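Local structure of FERM, RhoGEF and pleckstrin domain protein 2 (Danio rerio, 6D21) at residues R112-H126 with Q178-R192. The protein probably acts as a guanine nucleotide exchange factor that activates RAC1 and helps remodel the actin cytoskeleton, the part here being its FERM domain. Residues are numbered along the deposited sequence; the frame is centred on the assembly and turned at random.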
loop_
_atom_site.group_PDB
_atom_site.type_symbol
_atom_site.label_atom_id
_atom_site.label_comp_id
_atom_site.label_asym_id
_atom_site.label_seq_id
_atom_site.Cartn_x
_atom_site.Cartn_y
_atom_site.Cartn_z
ATOM N N ARG A 112 -0.377 -8.437 3.544
ATOM C CA ARG A 112 0.744 -7.660 3.038
ATOM C C ARG A 112 1.606 -7.225 4.216
ATOM O O ARG A 112 2.832 -7.330 4.190
ATOM C CB ARG A 112 0.269 -6.444 2.245
ATOM C CG ARG A 112 -0.546 -6.783 1.015
ATOM C CD ARG A 112 -0.350 -5.749 -0.069
ATOM N NE ARG A 112 0.660 -6.169 -1.031
ATOM C CZ ARG A 112 0.388 -6.544 -2.276
ATOM N NH1 ARG A 112 -0.864 -6.521 -2.709
ATOM N NH2 ARG A 112 1.365 -6.925 -3.091
ATOM N N LEU A 113 0.946 -6.745 5.260
ATOM C CA LEU A 113 1.641 -6.335 6.472
ATOM C C LEU A 113 1.809 -7.528 7.398
ATOM O O LEU A 113 0.973 -7.760 8.271
ATOM C CB LEU A 113 0.862 -5.228 7.186
ATOM C CG LEU A 113 1.505 -4.735 8.476
ATOM C CD1 LEU A 113 2.898 -4.195 8.170
ATOM C CD2 LEU A 113 0.629 -3.695 9.133
ATOM N N SER A 114 2.855 -8.315 7.191
ATOM C CA SER A 114 3.124 -9.404 8.121
ATOM C C SER A 114 3.943 -8.864 9.288
ATOM O O SER A 114 4.791 -7.987 9.111
ATOM C CB SER A 114 3.854 -10.561 7.436
ATOM O OG SER A 114 5.017 -10.092 6.788
ATOM N N CYS A 115 3.666 -9.384 10.483
ATOM C CA CYS A 115 4.346 -8.967 11.704
ATOM C C CYS A 115 4.126 -10.041 12.761
ATOM O O CYS A 115 3.458 -11.049 12.498
ATOM C CB CYS A 115 3.818 -7.612 12.182
ATOM S SG CYS A 115 1.998 -7.524 12.347
ATOM N N THR A 116 4.665 -9.842 13.956
ATOM C CA THR A 116 4.455 -10.830 15.019
ATOM C C THR A 116 2.984 -10.820 15.434
ATOM O O THR A 116 2.259 -9.871 15.161
ATOM C CB THR A 116 5.348 -10.562 16.260
ATOM O OG1 THR A 116 5.079 -9.251 16.775
ATOM C CG2 THR A 116 6.821 -10.648 15.883
ATOM N N GLU A 117 2.550 -11.881 16.090
ATOM C CA GLU A 117 1.179 -11.976 16.564
ATOM C C GLU A 117 0.847 -10.875 17.584
ATOM O O GLU A 117 -0.226 -10.284 17.535
ATOM C CB GLU A 117 0.941 -13.358 17.171
ATOM C CG GLU A 117 -0.417 -13.546 17.805
ATOM C CD GLU A 117 -0.558 -14.902 18.469
ATOM O OE1 GLU A 117 -1.058 -14.948 19.612
ATOM O OE2 GLU A 117 -0.168 -15.914 17.845
ATOM N N ASN A 118 1.763 -10.613 18.513
ATOM C CA ASN A 118 1.539 -9.570 19.521
ATOM C C ASN A 118 1.398 -8.165 18.921
ATOM O O ASN A 118 0.582 -7.354 19.372
ATOM C CB ASN A 118 2.670 -9.608 20.552
ATOM C CG ASN A 118 2.491 -10.732 21.552
ATOM O OD1 ASN A 118 1.579 -11.548 21.422
ATOM N ND2 ASN A 118 3.350 -10.779 22.557
ATOM N N THR A 119 2.183 -7.881 17.889
ATOM C CA THR A 119 2.067 -6.606 17.198
ATOM C C THR A 119 0.758 -6.513 16.418
ATOM O O THR A 119 0.109 -5.452 16.384
ATOM C CB THR A 119 3.248 -6.377 16.244
ATOM O OG1 THR A 119 4.455 -6.323 17.010
ATOM C CG2 THR A 119 3.077 -5.046 15.479
ATOM N N ALA A 120 0.371 -7.613 15.774
ATOM C CA ALA A 120 -0.914 -7.663 15.083
ATOM C C ALA A 120 -2.043 -7.371 16.052
ATOM O O ALA A 120 -2.942 -6.578 15.759
ATOM C CB ALA A 120 -1.137 -9.027 14.425
ATOM N N ALA A 121 -1.991 -8.029 17.205
ATOM C CA ALA A 121 -3.031 -7.869 18.221
ATOM C C ALA A 121 -3.107 -6.415 18.717
ATOM O O ALA A 121 -4.188 -5.877 18.948
ATOM C CB ALA A 121 -2.779 -8.821 19.381
ATOM N N LEU A 122 -1.948 -5.784 18.858
ATOM C CA LEU A 122 -1.870 -4.411 19.333
ATOM C C LEU A 122 -2.448 -3.432 18.300
ATOM O O LEU A 122 -3.244 -2.561 18.645
ATOM C CB LEU A 122 -0.430 -4.052 19.658
ATOM C CG LEU A 122 -0.223 -2.588 20.025
ATOM C CD1 LEU A 122 -0.964 -2.262 21.318
ATOM C CD2 LEU A 122 1.275 -2.277 20.125
ATOM N N LEU A 123 -2.068 -3.598 17.036
ATOM C CA LEU A 123 -2.684 -2.828 15.956
ATOM C C LEU A 123 -4.204 -3.038 15.937
ATOM O O LEU A 123 -4.978 -2.082 15.854
ATOM C CB LEU A 123 -2.075 -3.211 14.593
ATOM C CG LEU A 123 -0.649 -2.728 14.327
ATOM C CD1 LEU A 123 -0.034 -3.446 13.135
ATOM C CD2 LEU A 123 -0.646 -1.195 14.094
ATOM N N ALA A 124 -4.641 -4.289 16.023
ATOM C CA ALA A 124 -6.071 -4.569 15.986
ATOM C C ALA A 124 -6.798 -3.915 17.178
ATOM O O ALA A 124 -7.928 -3.431 17.038
ATOM C CB ALA A 124 -6.316 -6.083 15.970
ATOM N N SER A 125 -6.146 -3.892 18.342
ATOM C CA SER A 125 -6.777 -3.339 19.544
ATOM C C SER A 125 -7.019 -1.840 19.392
ATOM O O SER A 125 -8.028 -1.330 19.857
ATOM C CB SER A 125 -5.941 -3.619 20.795
ATOM O OG SER A 125 -4.816 -2.761 20.902
ATOM N N HIS A 126 -6.101 -1.132 18.742
ATOM C CA HIS A 126 -6.324 0.285 18.432
ATOM C C HIS A 126 -7.380 0.488 17.348
ATOM O O HIS A 126 -8.164 1.449 17.388
ATOM C CB HIS A 126 -5.021 0.960 18.002
ATOM C CG HIS A 126 -4.093 1.231 19.138
ATOM N ND1 HIS A 126 -4.393 2.130 20.140
ATOM C CD2 HIS A 126 -2.891 0.697 19.455
ATOM C CE1 HIS A 126 -3.405 2.150 21.016
ATOM N NE2 HIS A 126 -2.482 1.290 20.625
ATOM N N GLN A 178 -2.005 6.226 16.844
ATOM C CA GLN A 178 -1.311 5.077 17.438
ATOM C C GLN A 178 -1.077 3.987 16.405
ATOM O O GLN A 178 -0.016 3.361 16.370
ATOM C CB GLN A 178 -2.119 4.499 18.591
ATOM C CG GLN A 178 -2.421 5.492 19.692
ATOM C CD GLN A 178 -1.334 5.543 20.722
ATOM O OE1 GLN A 178 -0.151 5.626 20.391
ATOM N NE2 GLN A 178 -1.724 5.467 21.992
ATOM N N VAL A 179 -2.083 3.748 15.569
ATOM C CA VAL A 179 -1.932 2.728 14.521
ATOM C C VAL A 179 -0.761 3.114 13.615
ATOM O O VAL A 179 0.096 2.294 13.325
ATOM C CB VAL A 179 -3.208 2.570 13.685
ATOM C CG1 VAL A 179 -2.915 1.774 12.404
ATOM C CG2 VAL A 179 -4.287 1.930 14.513
ATOM N N LEU A 180 -0.714 4.379 13.194
ATOM C CA LEU A 180 0.361 4.827 12.315
ATOM C C LEU A 180 1.726 4.752 12.993
ATOM O O LEU A 180 2.692 4.313 12.378
ATOM C CB LEU A 180 0.113 6.252 11.829
ATOM C CG LEU A 180 -1.166 6.436 11.032
ATOM C CD1 LEU A 180 -1.371 7.911 10.735
ATOM C CD2 LEU A 180 -1.083 5.639 9.772
ATOM N N GLU A 181 1.811 5.196 14.246
ATOM C CA GLU A 181 3.089 5.185 14.958
ATOM C C GLU A 181 3.636 3.765 15.132
ATOM O O GLU A 181 4.850 3.544 15.029
ATOM C CB GLU A 181 2.953 5.865 16.326
ATOM C CG GLU A 181 3.115 7.363 16.240
ATOM C CD GLU A 181 4.244 7.757 15.302
ATOM O OE1 GLU A 181 3.969 8.454 14.296
ATOM O OE2 GLU A 181 5.402 7.360 15.568
ATOM N N ILE A 182 2.742 2.810 15.400
ATOM C CA ILE A 182 3.152 1.406 15.539
ATOM C C ILE A 182 3.610 0.877 14.182
ATOM O O ILE A 182 4.711 0.315 14.041
ATOM C CB ILE A 182 2.008 0.516 16.080
ATOM C CG1 ILE A 182 1.675 0.893 17.529
ATOM C CG2 ILE A 182 2.378 -0.961 15.994
ATOM C CD1 ILE A 182 0.354 0.362 17.988
ATOM N N ALA A 183 2.768 1.092 13.175
ATOM C CA ALA A 183 2.986 0.463 11.889
ATOM C C ALA A 183 4.231 1.000 11.184
ATOM O O ALA A 183 4.951 0.252 10.522
ATOM C CB ALA A 183 1.755 0.636 11.005
ATOM N N ARG A 184 4.490 2.296 11.317
ATOM C CA ARG A 184 5.602 2.881 10.587
ATOM C C ARG A 184 6.941 2.319 11.061
ATOM O O ARG A 184 7.956 2.497 10.392
ATOM C CB ARG A 184 5.602 4.401 10.718
ATOM C CG ARG A 184 6.064 4.900 12.074
ATOM C CD ARG A 184 6.679 6.272 11.953
ATOM N NE ARG A 184 7.051 6.806 13.249
ATOM C CZ ARG A 184 8.293 6.831 13.718
ATOM N NH1 ARG A 184 8.528 7.335 14.918
ATOM N NH2 ARG A 184 9.300 6.358 12.991
ATOM N N LYS A 185 6.943 1.634 12.206
ATOM C CA LYS A 185 8.182 1.095 12.759
ATOM C C LYS A 185 8.366 -0.377 12.418
ATOM O O LYS A 185 9.277 -1.022 12.924
ATOM C CB LYS A 185 8.219 1.303 14.284
ATOM C CG LYS A 185 8.367 2.772 14.678
ATOM C CD LYS A 185 8.684 2.948 16.156
ATOM C CE LYS A 185 7.481 3.447 16.940
ATOM N NZ LYS A 185 7.192 4.880 16.647
ATOM N N LEU A 186 7.491 -0.910 11.566
ATOM C CA LEU A 186 7.574 -2.311 11.159
ATOM C C LEU A 186 8.302 -2.454 9.835
ATOM O O LEU A 186 8.135 -1.639 8.929
ATOM C CB LEU A 186 6.179 -2.926 11.043
ATOM C CG LEU A 186 5.383 -2.841 12.347
ATOM C CD1 LEU A 186 3.961 -3.347 12.126
ATOM C CD2 LEU A 186 6.107 -3.643 13.464
ATOM N N GLU A 187 9.091 -3.512 9.729
ATOM C CA GLU A 187 9.886 -3.771 8.540
ATOM C C GLU A 187 9.038 -3.891 7.283
ATOM O O GLU A 187 9.459 -3.478 6.198
ATOM C CB GLU A 187 10.702 -5.049 8.742
ATOM C CG GLU A 187 11.713 -5.341 7.663
ATOM C CD GLU A 187 12.509 -6.599 7.960
ATOM O OE1 GLU A 187 13.727 -6.482 8.201
ATOM O OE2 GLU A 187 11.914 -7.701 7.965
ATOM N N MET A 188 7.835 -4.450 7.419
ATOM C CA MET A 188 6.986 -4.669 6.258
ATOM C C MET A 188 6.014 -3.519 5.923
ATOM O O MET A 188 5.219 -3.639 4.994
ATOM C CB MET A 188 6.177 -5.956 6.444
ATOM C CG MET A 188 7.065 -7.188 6.439
ATOM S SD MET A 188 7.761 -7.405 4.782
ATOM C CE MET A 188 6.310 -7.997 3.911
ATOM N N PHE A 189 6.052 -2.439 6.692
ATOM C CA PHE A 189 5.177 -1.300 6.450
ATOM C C PHE A 189 5.440 -0.685 5.081
ATOM O O PHE A 189 6.567 -0.301 4.780
ATOM C CB PHE A 189 5.359 -0.237 7.531
ATOM C CG PHE A 189 4.604 1.055 7.257
ATOM C CD1 PHE A 189 3.216 1.089 7.292
ATOM C CD2 PHE A 189 5.285 2.223 6.959
ATOM C CE1 PHE A 189 2.526 2.271 7.042
ATOM C CE2 PHE A 189 4.598 3.416 6.713
ATOM C CZ PHE A 189 3.229 3.435 6.761
ATOM N N GLY A 190 4.395 -0.588 4.263
ATOM C CA GLY A 190 4.507 0.016 2.938
ATOM C C GLY A 190 5.191 -0.896 1.923
ATOM O O GLY A 190 5.373 -0.529 0.767
ATOM N N VAL A 191 5.557 -2.103 2.342
ATOM C CA VAL A 191 6.322 -2.984 1.456
ATOM C C VAL A 191 5.421 -3.725 0.442
ATOM O O VAL A 191 4.388 -4.301 0.809
ATOM C CB VAL A 191 7.141 -4.004 2.281
ATOM C CG1 VAL A 191 7.732 -5.082 1.391
ATOM C CG2 VAL A 191 8.231 -3.291 3.068
ATOM N N ARG A 192 5.802 -3.680 -0.833
ATOM C CA ARG A 192 5.152 -4.495 -1.858
ATOM C C ARG A 192 6.197 -5.267 -2.662
ATOM O O ARG A 192 7.016 -4.675 -3.367
ATOM C CB ARG A 192 4.288 -3.642 -2.791
ATOM C CG ARG A 192 2.871 -3.374 -2.254
ATOM C CD ARG A 192 2.895 -2.146 -1.401
ATOM N NE ARG A 192 1.598 -1.736 -0.866
ATOM C CZ ARG A 192 1.150 -2.044 0.348
ATOM N NH1 ARG A 192 1.874 -2.807 1.172
ATOM N NH2 ARG A 192 -0.022 -1.567 0.745
HETATM O O HOH W 1 6.861 -6.249 9.779
#
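Ile182 packs as a knob into the hole formed on helix 117-132 by Thr119, Leu122, Leu123 and His126, and its two branches divide the work. Its CD1 meets Leu122 CD2 at 3.5 Å and also approaches the His126 ring, whereas its CG2, anti to the backbone N, lies 3.6 Å from Leu123 CD2 as the two side chains slide past each other in opposite directions. The other methyl of Leu123, CD1, meets Leu186 CD1 tip to tip. Over one face of the His126 imidazole sits Gln178 CB, 3.6 Å from the ring centroid and 10° off the normal, which defines a CH-pi contact; the ring also stacks with that of His167. An asparagine in place of His126 would probably lose both contacts and open a gap beside Ile182 CD1. Apart from Leu186, which sits in the turn just after helix 172-183, these side chains join helices 117-132 and 172-183 of the all-helical FERM central domain; the axes of 117-126 and 178-183 run nearly antiparallel, at 161°, and approach to 9.5 Å. Beyond the helices the contact continues between loops. The Met188 chain, folded at its second and third torsions (chi2 -68°), curls its CE to 3.6 Å from Arg112 O and passes its CG beside Ser114 OG. A water bridges the two backbones, donating to Ser114 O and accepting from Met188 N at 3.1 Å. Farther along, Arg112 CD lies over a guanidinium face of Arg192. Asp107 of helix 94-110 forms a salt bridge with Arg192 NH2, probably offsetting the positive charge that Arg192 brings close to Arg112, while Arg192 NH1 donates to Val191 O at 2.9 Å, from above the carbonyl plane.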